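Local structure of dihydrodipicolinate synthase (Bacillus anthracis, 1XKY) at residues 28-32 against 33-37; 152-155 against 156-160; 203-207 against 208-212; 244-247 against 248-252; 265-269 against 270-274. The protein probably catalyses the condensation of pyruvate with aspartate semialdehyde, the step of bacterial lysine biosynthesis that leads to dihydrodipicolinate. One frame throughout, in Å; residues are numbered along the deposited sequence.

Contact 1 (28-32 against 33-37)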
loop_
_atom_site.group_PDB
_atom_site.type_symbol
_atom_site.label_atom_id
_atom_site.label_comp_id
_atom_site.label_asym_id
_atom_site.label_seq_id
_atom_site.Cartn_x
_atom_site.Cartn_y
_atom_site.Cartn_z
ATOM N N GLY A 28 14.724 -34.185 7.207
ATOM C CA GLY A 28 14.575 -33.046 6.310
ATOM C C GLY A 28 15.098 -33.261 4.904
ATOM O O GLY A 28 15.112 -32.324 4.108
ATOM N N ASN A 29 15.537 -34.478 4.587
ATOM C CA ASN A 29 15.979 -34.790 3.230
ATOM C C ASN A 29 14.779 -35.139 2.369
ATOM O O ASN A 29 13.739 -35.536 2.888
ATOM C CB ASN A 29 16.979 -35.953 3.230
ATOM C CG ASN A 29 18.251 -35.629 3.991
ATOM O OD1 ASN A 29 18.675 -36.390 4.860
ATOM N ND2 ASN A 29 18.857 -34.490 3.679
ATOM N N ILE A 30 14.932 -34.997 1.055
ATOM C CA ILE A 30 13.863 -35.353 0.124
ATOM C C ILE A 30 13.440 -36.815 0.314
ATOM O O ILE A 30 14.280 -37.718 0.296
ATOM C CB ILE A 30 14.269 -35.121 -1.357
ATOM C CG1 ILE A 30 14.490 -33.623 -1.622
ATOM C CG2 ILE A 30 13.190 -35.687 -2.297
ATOM C CD1 ILE A 30 15.010 -33.287 -3.017
ATOM N N ASP A 31 12.138 -37.035 0.490
ATOM C CA ASP A 31 11.590 -38.382 0.590
ATOM C C ASP A 31 10.997 -38.784 -0.753
ATOM O O ASP A 31 9.895 -38.358 -1.114
ATOM C CB ASP A 31 10.535 -38.456 1.689
ATOM C CG ASP A 31 10.207 -39.884 2.075
ATOM O OD1 ASP A 31 9.918 -40.703 1.177
ATOM O OD2 ASP A 31 10.244 -40.172 3.283
ATOM N N PHE A 32 11.739 -39.601 -1.494
ATOM C CA PHE A 32 11.347 -39.955 -2.857
ATOM C C PHE A 32 10.122 -40.876 -2.902
ATOM O O PHE A 32 9.267 -40.714 -3.773
ATOM C CB PHE A 32 12.542 -40.531 -3.622
ATOM C CG PHE A 32 13.621 -39.515 -3.866
ATOM C CD1 PHE A 32 14.679 -39.375 -2.980
ATOM C CD2 PHE A 32 13.545 -38.659 -4.948
ATOM C CE1 PHE A 32 15.670 -38.417 -3.197
ATOM C CE2 PHE A 32 14.528 -37.705 -5.170
ATOM C CZ PHE A 32 15.589 -37.583 -4.293
ATOM N N ALA A 33 10.011 -41.797 -1.944
ATOM C CA ALA A 33 8.837 -42.667 -1.856
ATOM C C ALA A 33 7.556 -41.872 -1.577
ATOM O O ALA A 33 6.514 -42.151 -2.170
ATOM C CB ALA A 33 9.035 -43.742 -0.784
ATOM N N LYS A 34 7.628 -40.891 -0.680
ATOM C CA LYS A 34 6.484 -39.999 -0.427
ATOM C C LYS A 34 6.164 -39.142 -1.656
ATOM O O LYS A 34 4.999 -38.863 -1.937
ATOM C CB LYS A 34 6.736 -39.103 0.795
ATOM C CG LYS A 34 6.690 -39.850 2.118
ATOM C CD LYS A 34 7.022 -38.963 3.323
ATOM C CE LYS A 34 6.576 -39.649 4.630
ATOM N NZ LYS A 34 6.586 -38.718 5.809
ATOM N N THR A 35 7.199 -38.729 -2.383
ATOM C CA THR A 35 7.004 -37.988 -3.628
ATOM C C THR A 35 6.229 -38.836 -4.643
ATOM O O THR A 35 5.287 -38.352 -5.261
ATOM C CB THR A 35 8.344 -37.510 -4.229
ATOM O OG1 THR A 35 9.046 -36.706 -3.268
ATOM C CG2 THR A 35 8.118 -36.690 -5.488
ATOM N N THR A 36 6.606 -40.103 -4.784
ATOM C CA THR A 36 5.889 -41.022 -5.674
ATOM C C THR A 36 4.414 -41.102 -5.275
ATOM O O THR A 36 3.528 -40.940 -6.117
ATOM C CB THR A 36 6.530 -42.423 -5.674
ATOM O OG1 THR A 36 7.901 -42.314 -6.068
ATOM C CG2 THR A 36 5.801 -43.379 -6.628
ATOM N N LYS A 37 4.152 -41.299 -3.986
ATOM C CA LYS A 37 2.777 -41.353 -3.496
ATOM C C LYS A 37 2.018 -40.065 -3.824
ATOM O O LYS A 37 0.877 -40.109 -4.300
ATOM C CB LYS A 37 2.745 -41.612 -1.989
ATOM C CG LYS A 37 1.363 -41.973 -1.464
ATOM C CD LYS A 37 1.292 -41.937 0.069
ATOM C CE LYS A 37 1.897 -43.167 0.731
ATOM N NZ LYS A 37 3.353 -43.017 1.024
#
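The carboxylate of Asp31 is met from above its plane by the backbone N-H of Lys34. Lys34 N lies 3.0 Å from Asp31 OD1 and 43° out of that plane, yet the hydrogen bond itself is almost straight, with 167° at the hydrogen. The other oxygen, Asp31 OD2, rests against the lysine's methylenes, 3.4 Å from Lys34 CD, as the two side chains cross obliquely. The second flat group, the Phe32 ring, carries a methyl group on one face: Ile30 CG2 sits 3.6 Å above the ring plane, over its centre. His73 of helix 64-78 also meets this ring, edge-to-face.

Asp31 can reach back because its CG is anti to the backbone N (chi1 -165°), which swings the carboxylate over the start of the helix. The lysine runs on past it, and its ammonium makes a salt bridge with Asp273. The carbonyl of Asp31 is gripped twice by Thr35: Thr35 N lies 3.0 Å from Asp31 O, and Thr35 OG1, donating its proton, lies 2.8 Å from the same atom. The hydroxyl comes in above the carbonyl plane; through this bond the buried threonine's polar atom is satisfied by backbone. One residue on, Thr36 N bonds to Phe32 O at 2.9 Å, the regular helical spacing, while the Thr36 hydroxyl is bonded to His73.

This is an aspartate N-cap: a side chain closes off an amide of the first turn of helix 32-44, the helix that follows the first strand of the TIM barrel.

Contact 2 (152-155 against 156-160)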
loop_
_atom_site.group_PDB
_atom_site.type_symbol
_atom_site.label_atom_id
_atom_site.label_comp_id
_atom_site.label_asym_id
_atom_site.label_seq_id
_atom_site.Cartn_x
_atom_site.Cartn_y
_atom_site.Cartn_z
ATOM N N VAL A 152 8.520 -6.525 -7.524
ATOM C CA VAL A 152 8.307 -6.055 -8.888
ATOM C C VAL A 152 7.168 -6.813 -9.561
ATOM O O VAL A 152 6.873 -7.953 -9.205
ATOM C CB VAL A 152 9.581 -6.199 -9.740
ATOM C CG1 VAL A 152 10.692 -5.317 -9.192
ATOM C CG2 VAL A 152 10.024 -7.653 -9.793
ATOM N N GLN A 153 6.532 -6.172 -10.536
ATOM C CA GLN A 153 5.635 -6.867 -11.452
ATOM C C GLN A 153 6.229 -6.941 -12.855
ATOM O O GLN A 153 6.927 -6.026 -13.293
ATOM C CB GLN A 153 4.272 -6.174 -11.495
ATOM C CG GLN A 153 4.341 -4.659 -11.399
ATOM C CD GLN A 153 4.419 -3.993 -12.759
ATOM O OE1 GLN A 153 3.560 -4.211 -13.613
ATOM N NE2 GLN A 153 5.450 -3.179 -12.963
ATOM N N ILE A 154 5.949 -8.036 -13.554
ATOM C CA ILE A 154 6.029 -8.057 -15.010
ATOM C C ILE A 154 4.850 -7.320 -15.637
ATOM O O ILE A 154 3.733 -7.836 -15.675
ATOM C CB ILE A 154 6.084 -9.507 -15.526
ATOM C CG1 ILE A 154 6.863 -10.391 -14.551
ATOM C CG2 ILE A 154 6.707 -9.555 -16.912
ATOM C CD1 ILE A 154 7.077 -11.804 -15.046
ATOM N N SER A 155 5.107 -6.113 -16.130
ATOM C CA SER A 155 4.065 -5.297 -16.740
ATOM C C SER A 155 3.389 -6.036 -17.890
ATOM O O SER A 155 3.967 -6.950 -18.479
ATOM C CB SER A 155 4.645 -3.971 -17.237
ATOM O OG SER A 155 5.320 -4.139 -18.471
ATOM N N VAL A 156 2.162 -5.635 -18.205
ATOM C CA VAL A 156 1.438 -6.199 -19.342
ATOM C C VAL A 156 2.291 -6.118 -20.609
ATOM O O VAL A 156 2.428 -7.102 -21.329
ATOM C CB VAL A 156 0.075 -5.482 -19.567
ATOM C CG1 VAL A 156 -0.550 -5.907 -20.902
ATOM C CG2 VAL A 156 -0.883 -5.748 -18.390
ATOM N N ASP A 157 2.871 -4.945 -20.859
ATOM C CA ASP A 157 3.722 -4.715 -22.028
ATOM C C ASP A 157 4.900 -5.686 -22.099
ATOM O O ASP A 157 5.197 -6.242 -23.157
ATOM C CB ASP A 157 4.235 -3.270 -22.037
ATOM C CG ASP A 157 3.158 -2.252 -22.439
ATOM O OD1 ASP A 157 2.018 -2.651 -22.827
ATOM O OD2 ASP A 157 3.462 -1.037 -22.366
ATOM N N THR A 158 5.567 -5.895 -20.972
ATOM C CA THR A 158 6.694 -6.816 -20.919
ATOM C C THR A 158 6.256 -8.254 -21.211
ATOM O O THR A 158 6.946 -8.982 -21.940
ATOM C CB THR A 158 7.413 -6.720 -19.568
ATOM O OG1 THR A 158 7.902 -5.384 -19.404
ATOM C CG2 THR A 158 8.587 -7.716 -19.481
ATOM N N VAL A 159 5.094 -8.645 -20.683
ATOM C CA VAL A 159 4.557 -9.987 -20.919
ATOM C C VAL A 159 4.212 -10.181 -22.382
ATOM O O VAL A 159 4.517 -11.225 -22.959
ATOM C CB VAL A 159 3.320 -10.301 -20.038
ATOM C CG1 VAL A 159 2.729 -11.671 -20.401
ATOM C CG2 VAL A 159 3.705 -10.283 -18.577
ATOM N N VAL A 160 3.605 -9.161 -22.984
ATOM C CA VAL A 160 3.268 -9.206 -24.403
ATOM C C VAL A 160 4.541 -9.362 -25.248
ATOM O O VAL A 160 4.600 -10.223 -26.114
ATOM C CB VAL A 160 2.461 -7.953 -24.859
ATOM C CG1 VAL A 160 2.291 -7.942 -26.389
ATOM C CG2 VAL A 160 1.096 -7.902 -24.183
#
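Ile154 and Val159 make the tight side of this helix start: Ile154 CG2 presses on Val159 CG2 at 3.5 Å, the two side chains crossing at about a right angle. The same methyl, Ile154 CG2, also lies 3.7 Å from Thr158 CG2. With CG2 anti to its backbone N, the isoleucine lays this branch against the first helical turn. Phe130 of helix 123-135 and Ala115 also touch Ile154, while Ile184 of helix 178-187 packs on Val159.

The polar side is built on Ser155. Its carbonyl takes the first i to i+4 bond of the helix, with Val159 N 3.0 Å from Ser155 O and 160° at the hydrogen, and Val159 CG2 leans on that same Ser155 O at 3.3 Å. The serine hydroxyl stands between the backbone N and the carbonyl carbon (chi1 79°), facing the helix start, where Ser155 OG is 3.0 Å from Thr158 OG1 and 3.1 Å from Thr158 N. Thr158 OG1 is hydrogen-bonded to Gln123 OE1, which also accepts a hydrogen bond from Ser155 N, so that one amide oxygen ties both residues to helix 123-135.

Toward solvent the contact thins out. The side chain of exposed Asp157 brushes the serine, Asp157 CB lying 3.8 Å from Ser155 OG.

Ser155 thus occupies the N-cap position of helix 156-163, where the polypeptide re-enters a helix on its way to barrel strand 168-173.

Contact 3 (203-207 against 208-212)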
loop_
_atom_site.group_PDB
_atom_site.type_symbol
_atom_site.label_atom_id
_atom_site.label_comp_id
_atom_site.label_asym_id
_atom_site.label_seq_id
_atom_site.Cartn_x
_atom_site.Cartn_y
_atom_site.Cartn_z
ATOM N N LEU A 203 -12.073 -18.788 -10.685
ATOM C CA LEU A 203 -13.342 -18.557 -11.379
ATOM C C LEU A 203 -13.424 -17.183 -12.075
ATOM O O LEU A 203 -13.664 -17.124 -13.276
ATOM C CB LEU A 203 -14.539 -18.799 -10.439
ATOM C CG LEU A 203 -15.628 -19.701 -11.024
ATOM C CD1 LEU A 203 -15.038 -21.029 -11.539
ATOM C CD2 LEU A 203 -16.735 -19.968 -10.008
ATOM N N PRO A 204 -13.209 -16.078 -11.333
ATOM C CA PRO A 204 -13.207 -14.776 -12.006
ATOM C C PRO A 204 -12.112 -14.609 -13.073
ATOM O O PRO A 204 -12.330 -13.913 -14.059
ATOM C CB PRO A 204 -13.026 -13.774 -10.853
ATOM C CG PRO A 204 -12.447 -14.559 -9.731
ATOM C CD PRO A 204 -13.002 -15.947 -9.878
ATOM N N ALA A 205 -10.955 -15.242 -12.886
ATOM C CA ALA A 205 -9.903 -15.219 -13.907
ATOM C C ALA A 205 -10.337 -15.968 -15.180
ATOM O O ALA A 205 -10.150 -15.484 -16.293
ATOM C CB ALA A 205 -8.615 -15.808 -13.360
ATOM N N MET A 206 -10.914 -17.147 -15.006
ATOM C CA MET A 206 -11.448 -17.899 -16.134
ATOM C C MET A 206 -12.605 -17.151 -16.821
ATOM O O MET A 206 -12.716 -17.180 -18.045
ATOM C CB MET A 206 -11.849 -19.310 -15.695
ATOM C CG MET A 206 -10.626 -20.169 -15.368
ATOM S SD MET A 206 -11.013 -21.870 -14.958
ATOM C CE MET A 206 -11.319 -22.528 -16.590
ATOM N N ALA A 207 -13.418 -16.434 -16.046
ATOM C CA ALA A 207 -14.504 -15.635 -16.620
ATOM C C ALA A 207 -14.014 -14.607 -17.635
ATOM O O ALA A 207 -14.700 -14.357 -18.622
ATOM C CB ALA A 207 -15.315 -14.956 -15.529
ATOM N N VAL A 208 -12.830 -14.030 -17.408
ATOM C CA VAL A 208 -12.248 -13.056 -18.335
ATOM C C VAL A 208 -11.320 -13.681 -19.391
ATOM O O VAL A 208 -10.737 -12.956 -20.208
ATOM C CB VAL A 208 -11.501 -11.902 -17.576
ATOM C CG1 VAL A 208 -12.450 -11.216 -16.594
ATOM C CG2 VAL A 208 -10.244 -12.394 -16.853
ATOM N N GLY A 209 -11.177 -15.012 -19.366
ATOM C CA GLY A 209 -10.467 -15.746 -20.414
ATOM C C GLY A 209 -9.185 -16.462 -20.014
ATOM O O GLY A 209 -8.457 -16.950 -20.879
ATOM N N ALA A 210 -8.905 -16.542 -18.714
ATOM C CA ALA A 210 -7.780 -17.334 -18.233
ATOM C C ALA A 210 -8.025 -18.817 -18.545
ATOM O O ALA A 210 -9.171 -19.296 -18.541
ATOM C CB ALA A 210 -7.572 -17.125 -16.747
ATOM N N LYS A 211 -6.955 -19.545 -18.827
ATOM C CA LYS A 211 -7.094 -20.959 -19.176
ATOM C C LYS A 211 -7.381 -21.807 -17.942
ATOM O O LYS A 211 -8.043 -22.851 -18.030
ATOM C CB LYS A 211 -5.846 -21.472 -19.896
ATOM C CG LYS A 211 -6.050 -22.869 -20.528
ATOM C CD LYS A 211 -4.966 -23.184 -21.531
ATOM C CE LYS A 211 -5.112 -24.588 -22.089
ATOM N NZ LYS A 211 -3.977 -24.906 -23.011
ATOM N N GLY A 212 -6.880 -21.363 -16.797
ATOM C CA GLY A 212 -6.989 -22.135 -15.576
ATOM C C GLY A 212 -6.213 -21.565 -14.407
ATOM O O GLY A 212 -6.053 -20.346 -14.278
HETATM O O HOH W 1 -11.429 -19.557 -19.566
#
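Met206 lays its side chain along the returning chain: Met206 CG is 3.6 Å from Ala210 O, and the methyl, Met206 CE, is 3.6 Å from Lys211 O. The bend at the sulfur (chi3 77°) folds CE back onto that second carbonyl. Closer to the backbone, Met206 CA points its hydrogen at Ala210 O, a CA-H...O contact. Beside it the methyls of Ala205 and Ala210 meet, CB to CB, at 3.8 Å, and Val208 CG2 crowds in to 3.1 Å from Ala205 O.

These contacts belong to a Schellman motif that ends helix 202-207. Ala210 N bonds back to Ala205 O at 2.9 Å, and inside that loop Gly209 N bonds to Met206 O at 3.0 Å, arriving 68° out of the carbonyl plane. Gly209 makes the turn with a phi of 115°, where a CB would jam against the carbonyl oxygen of Val208. The bonds from Val208 N to Pro204 O and Ala205 O are both weak. One water donates to Met206 O and to Ala210 O, bridging the helix end to the outgoing chain, although a very short distance to Ala210 O makes its exact position doubtful.

From here the chain drops into strand 212-215, beside strand 193-196. The helix end is also part of the oligomer: Ala207 O accepts from Gln241 NE2 of the second subunit, and Pro204 packs on Pro204 of that same subunit.

Contact 4 (244-247 against 248-252)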
loop_
_atom_site.group_PDB
_atom_site.type_symbol
_atom_site.label_atom_id
_atom_site.label_comp_id
_atom_site.label_asym_id
_atom_site.label_seq_id
_atom_site.Cartn_x
_atom_site.Cartn_y
_atom_site.Cartn_z
ATOM N N HIS A 244 -16.797 -22.469 -5.543
ATOM C CA HIS A 244 -15.919 -21.303 -5.448
ATOM C C HIS A 244 -15.811 -20.808 -4.007
ATOM O O HIS A 244 -14.736 -20.463 -3.550
ATOM C CB HIS A 244 -16.430 -20.182 -6.371
ATOM C CG HIS A 244 -15.787 -18.851 -6.143
ATOM N ND1 HIS A 244 -14.498 -18.560 -6.542
ATOM C CD2 HIS A 244 -16.268 -17.721 -5.571
ATOM C CE1 HIS A 244 -14.213 -17.310 -6.221
ATOM N NE2 HIS A 244 -15.269 -16.782 -5.624
ATOM N N GLN A 245 -16.938 -20.778 -3.307
ATOM C CA GLN A 245 -16.965 -20.364 -1.908
ATOM C C GLN A 245 -16.104 -21.272 -1.019
ATOM O O GLN A 245 -15.359 -20.789 -0.161
ATOM C CB GLN A 245 -18.414 -20.280 -1.416
ATOM C CG GLN A 245 -19.094 -19.017 -1.931
ATOM C CD GLN A 245 -20.607 -19.052 -1.871
ATOM O OE1 GLN A 245 -21.278 -18.195 -2.462
ATOM N NE2 GLN A 245 -21.155 -20.032 -1.167
ATOM N N LEU A 246 -16.199 -22.575 -1.255
ATOM C CA LEU A 246 -15.366 -23.564 -0.575
ATOM C C LEU A 246 -13.886 -23.346 -0.889
ATOM O O LEU A 246 -13.057 -23.338 0.011
ATOM C CB LEU A 246 -15.780 -24.979 -0.997
ATOM C CG LEU A 246 -14.992 -26.152 -0.393
ATOM C CD1 LEU A 246 -15.177 -26.192 1.106
ATOM C CD2 LEU A 246 -15.427 -27.469 -1.022
ATOM N N LEU A 247 -13.568 -23.173 -2.169
ATOM C CA LEU A 247 -12.189 -22.981 -2.614
ATOM C C LEU A 247 -11.538 -21.792 -1.902
ATOM O O LEU A 247 -10.430 -21.910 -1.370
ATOM C CB LEU A 247 -12.148 -22.802 -4.137
ATOM C CG LEU A 247 -10.796 -22.535 -4.815
ATOM C CD1 LEU A 247 -9.757 -23.570 -4.427
ATOM C CD2 LEU A 247 -10.998 -22.514 -6.317
ATOM N N VAL A 248 -12.253 -20.671 -1.855
ATOM C CA VAL A 248 -11.768 -19.444 -1.208
ATOM C C VAL A 248 -11.502 -19.674 0.278
ATOM O O VAL A 248 -10.463 -19.274 0.804
ATOM C CB VAL A 248 -12.782 -18.272 -1.374
ATOM C CG1 VAL A 248 -12.388 -17.071 -0.510
ATOM C CG2 VAL A 248 -12.892 -17.860 -2.836
ATOM N N ARG A 249 -12.449 -20.328 0.934
ATOM C CA ARG A 249 -12.367 -20.633 2.358
ATOM C C ARG A 249 -11.169 -21.538 2.646
ATOM O O ARG A 249 -10.336 -21.243 3.511
ATOM C CB ARG A 249 -13.659 -21.328 2.785
ATOM C CG ARG A 249 -13.950 -21.300 4.252
ATOM C CD ARG A 249 -15.458 -21.380 4.484
ATOM N NE ARG A 249 -16.049 -22.585 3.900
ATOM C CZ ARG A 249 -15.920 -23.804 4.418
ATOM N NH1 ARG A 249 -15.200 -24.001 5.516
ATOM N NH2 ARG A 249 -16.501 -24.839 3.829
ATOM N N VAL A 250 -11.089 -22.641 1.909
ATOM C CA VAL A 250 -9.995 -23.596 2.075
ATOM C C VAL A 250 -8.636 -22.942 1.793
ATOM O O VAL A 250 -7.674 -23.116 2.559
ATOM C CB VAL A 250 -10.218 -24.850 1.194
ATOM C CG1 VAL A 250 -8.951 -25.719 1.106
ATOM C CG2 VAL A 250 -11.399 -25.655 1.739
ATOM N N THR A 251 -8.568 -22.176 0.711
ATOM C CA THR A 251 -7.326 -21.518 0.328
ATOM C C THR A 251 -6.841 -20.538 1.390
ATOM O O THR A 251 -5.669 -20.563 1.766
ATOM C CB THR A 251 -7.454 -20.809 -1.031
ATOM O OG1 THR A 251 -7.791 -21.781 -2.028
ATOM C CG2 THR A 251 -6.139 -20.161 -1.410
ATOM N N ASP A 252 -7.740 -19.699 1.893
ATOM C CA ASP A 252 -7.382 -18.753 2.953
ATOM C C ASP A 252 -6.721 -19.455 4.149
ATOM O O ASP A 252 -5.737 -18.955 4.699
ATOM C CB ASP A 252 -8.610 -17.958 3.418
ATOM C CG ASP A 252 -9.031 -16.888 2.424
ATOM O OD1 ASP A 252 -8.272 -16.602 1.465
ATOM O OD2 ASP A 252 -10.135 -16.323 2.607
#
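Side-chain packing comes first. Val248 sets CG2 over one face of the His244 ring, 3.9 Å from the ring centroid and 23° off its normal, a CH-pi contact displaced toward the rim. The imidazole reaches this place with CG anti to its backbone N (chi1 168°). On a different side of the helix, Leu246 and Val250 lie side by side, CD1 to CG2 at 3.9 Å. Leu246 CD1 also approaches the Arg249 guanidinium obliquely, 3.3 Å from Arg249 NH2. Leu247, one turn back from Thr251, lies alongside it and sends CD1 to within 3.6 Å of Thr251 OG1.

The hydrogen bonds within the contact are those of the helix plus one from a side chain. Val250 N to Leu246 O is short and very straight, 2.8 Å with 174° at the hydrogen. Leu247 O accepts two bonds: from Thr251 N at 2.8 Å and from the hydroxyl Thr251 OG1 at 2.7 Å, the two reaching it from opposite faces of the carbonyl plane. This ties up the polar atom of a buried threonine. Two bonds lead outward, His244 NE2 to Thr182 OG1 of the second subunit and Arg249 NH1 to Ser298 OG.

Leu247 turns to helix 218-234, while Val248 meets Leu179 of the second subunit. Here, then, is an interior stretch of alpha-helix 237-253, which follows the eight-stranded barrel and helps form a subunit interface of the tetramer.

Contact 5 (265-269 against 270-274)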
loop_
_atom_site.group_PDB
_atom_site.type_symbol
_atom_site.label_atom_id
_atom_site.label_comp_id
_atom_site.label_asym_id
_atom_site.label_seq_id
_atom_site.Cartn_x
_atom_site.Cartn_y
_atom_site.Cartn_z
ATOM N N THR A 265 0.838 -29.800 6.223
ATOM C CA THR A 265 0.186 -30.268 7.438
ATOM C C THR A 265 -1.205 -30.818 7.124
ATOM O O THR A 265 -1.577 -31.856 7.641
ATOM C CB THR A 265 0.099 -29.136 8.492
ATOM O OG1 THR A 265 1.379 -28.494 8.610
ATOM C CG2 THR A 265 -0.338 -29.677 9.848
ATOM N N ALA A 266 -1.953 -30.128 6.263
ATOM C CA ALA A 266 -3.272 -30.596 5.797
ATOM C C ALA A 266 -3.193 -31.947 5.058
ATOM O O ALA A 266 -4.057 -32.817 5.230
ATOM C CB ALA A 266 -3.926 -29.536 4.911
ATOM N N LEU A 267 -2.143 -32.124 4.259
ATOM C CA LEU A 267 -1.876 -33.400 3.601
ATOM C C LEU A 267 -1.659 -34.518 4.629
ATOM O O LEU A 267 -2.227 -35.606 4.506
ATOM C CB LEU A 267 -0.665 -33.275 2.667
ATOM C CG LEU A 267 -0.982 -32.709 1.277
ATOM C CD1 LEU A 267 0.276 -32.265 0.551
ATOM C CD2 LEU A 267 -1.750 -33.747 0.457
ATOM N N GLN A 268 -0.839 -34.243 5.641
ATOM C CA GLN A 268 -0.647 -35.170 6.756
ATOM C C GLN A 268 -1.979 -35.492 7.449
ATOM O O GLN A 268 -2.242 -36.649 7.767
ATOM C CB GLN A 268 0.387 -34.607 7.742
ATOM C CG GLN A 268 0.568 -35.401 9.032
ATOM C CD GLN A 268 -0.200 -34.800 10.201
ATOM O OE1 GLN A 268 -0.016 -33.621 10.547
ATOM N NE2 GLN A 268 -1.061 -35.605 10.821
ATOM N N MET A 269 -2.817 -34.476 7.662
ATOM C CA MET A 269 -4.128 -34.660 8.311
ATOM C C MET A 269 -5.057 -35.623 7.544
ATOM O O MET A 269 -5.875 -36.306 8.165
ATOM C CB MET A 269 -4.843 -33.310 8.493
ATOM C CG MET A 269 -4.323 -32.433 9.631
ATOM S SD MET A 269 -4.980 -30.735 9.561
ATOM C CE MET A 269 -4.085 -30.017 10.929
ATOM N N VAL A 270 -4.936 -35.672 6.214
ATOM C CA VAL A 270 -5.727 -36.614 5.397
ATOM C C VAL A 270 -4.935 -37.852 4.972
ATOM O O VAL A 270 -5.245 -38.469 3.950
ATOM C CB VAL A 270 -6.355 -35.943 4.137
ATOM C CG1 VAL A 270 -7.252 -34.781 4.543
ATOM C CG2 VAL A 270 -5.291 -35.479 3.137
ATOM N N GLY A 271 -3.914 -38.210 5.748
ATOM C CA GLY A 271 -3.208 -39.478 5.567
ATOM C C GLY A 271 -2.090 -39.514 4.538
ATOM O O GLY A 271 -1.577 -40.596 4.228
ATOM N N LEU A 272 -1.706 -38.356 4.001
ATOM C CA LEU A 272 -0.587 -38.284 3.067
ATOM C C LEU A 272 0.517 -37.447 3.701
ATOM O O LEU A 272 0.638 -36.256 3.440
ATOM C CB LEU A 272 -1.037 -37.707 1.715
ATOM C CG LEU A 272 -0.442 -38.390 0.474
ATOM C CD1 LEU A 272 -0.933 -37.752 -0.812
ATOM C CD2 LEU A 272 1.058 -38.366 0.516
ATOM N N ASP A 273 1.309 -38.074 4.562
ATOM C CA ASP A 273 2.374 -37.357 5.269
ATOM C C ASP A 273 3.509 -37.049 4.294
ATOM O O ASP A 273 4.068 -37.953 3.669
ATOM C CB ASP A 273 2.881 -38.155 6.481
ATOM C CG ASP A 273 3.705 -37.299 7.444
ATOM O OD1 ASP A 273 4.694 -36.678 7.003
ATOM O OD2 ASP A 273 3.364 -37.238 8.650
ATOM N N VAL A 274 3.810 -35.759 4.153
ATOM C CA VAL A 274 4.879 -35.281 3.292
ATOM C C VAL A 274 5.950 -34.553 4.125
ATOM O O VAL A 274 6.742 -33.771 3.591
ATOM C CB VAL A 274 4.331 -34.353 2.168
ATOM C CG1 VAL A 274 3.459 -35.138 1.218
ATOM C CG2 VAL A 274 3.549 -33.183 2.738
#
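A chi1 of -83° sets CG of Leu267 beside its backbone N, opposite the carbonyl carbon, and the branch beyond reaches the returning chain, Leu267 CD1 meeting Val274 CG2 at 4.0 Å. Gln268 takes the other course: a chi1 of 173° puts CG opposite the backbone N and next to Asp273, and a bend at chi2 turns the amide beyond it. The two side chains lie side by side, pointing the same way. There Gln268 CG, a methylene and not the amide, touches Asp273 OD2 at 3.4 Å. The aspartate's other oxygen, OD1, accepts from Gly275 N, closing an Asx turn as the loop leaves.

The hydrogen bonds across the two segments are all made by the backbone. Leu272 N bonds to Leu267 O at 2.8 Å, and Gly271 N to Gln268 O at 3.1 Å. Val270 N still follows the helical pattern to Ala266 O, at 3.1 Å, and adds a weak bond to Leu267 O. Val270 CG2 rests 3.4 Å from that same oxygen, Leu267 O. Leu267 CD2 and Leu272 CB add a looser apolar contact at 4.2 Å.

Gln268 and Val270 are exposed, while buried Leu272 packs on Leu38 and Tyr41 of helix 32-44. With Gly271 at positive phi (85°) as its C-prime residue, this is a Schellman motif, and it ends helix 261-269 in the helical region that follows the TIM barrel.

Overall arrangement
Going from the N terminus, contact 1 starts the helix after the first barrel strand, and contact 2, about 36 Å away between centres and across the centre of the chain, starts helix 156-163. Contact 3 ends helix 202-207 and feeds the last barrel strand. Contacts 4 and 5 follow in the helices beyond the barrel. All five are short local closures in series; none nests in or crosses another. Two pairs meet in space. Contact 5 returns to contact 1 through a salt bridge, Lys34 NZ to Asp273 OD1 at 3.0 Å, joining barrel and C-terminal helices. Contacts 3 and 4 touch through Leu203 and His244, and both face the second subunit.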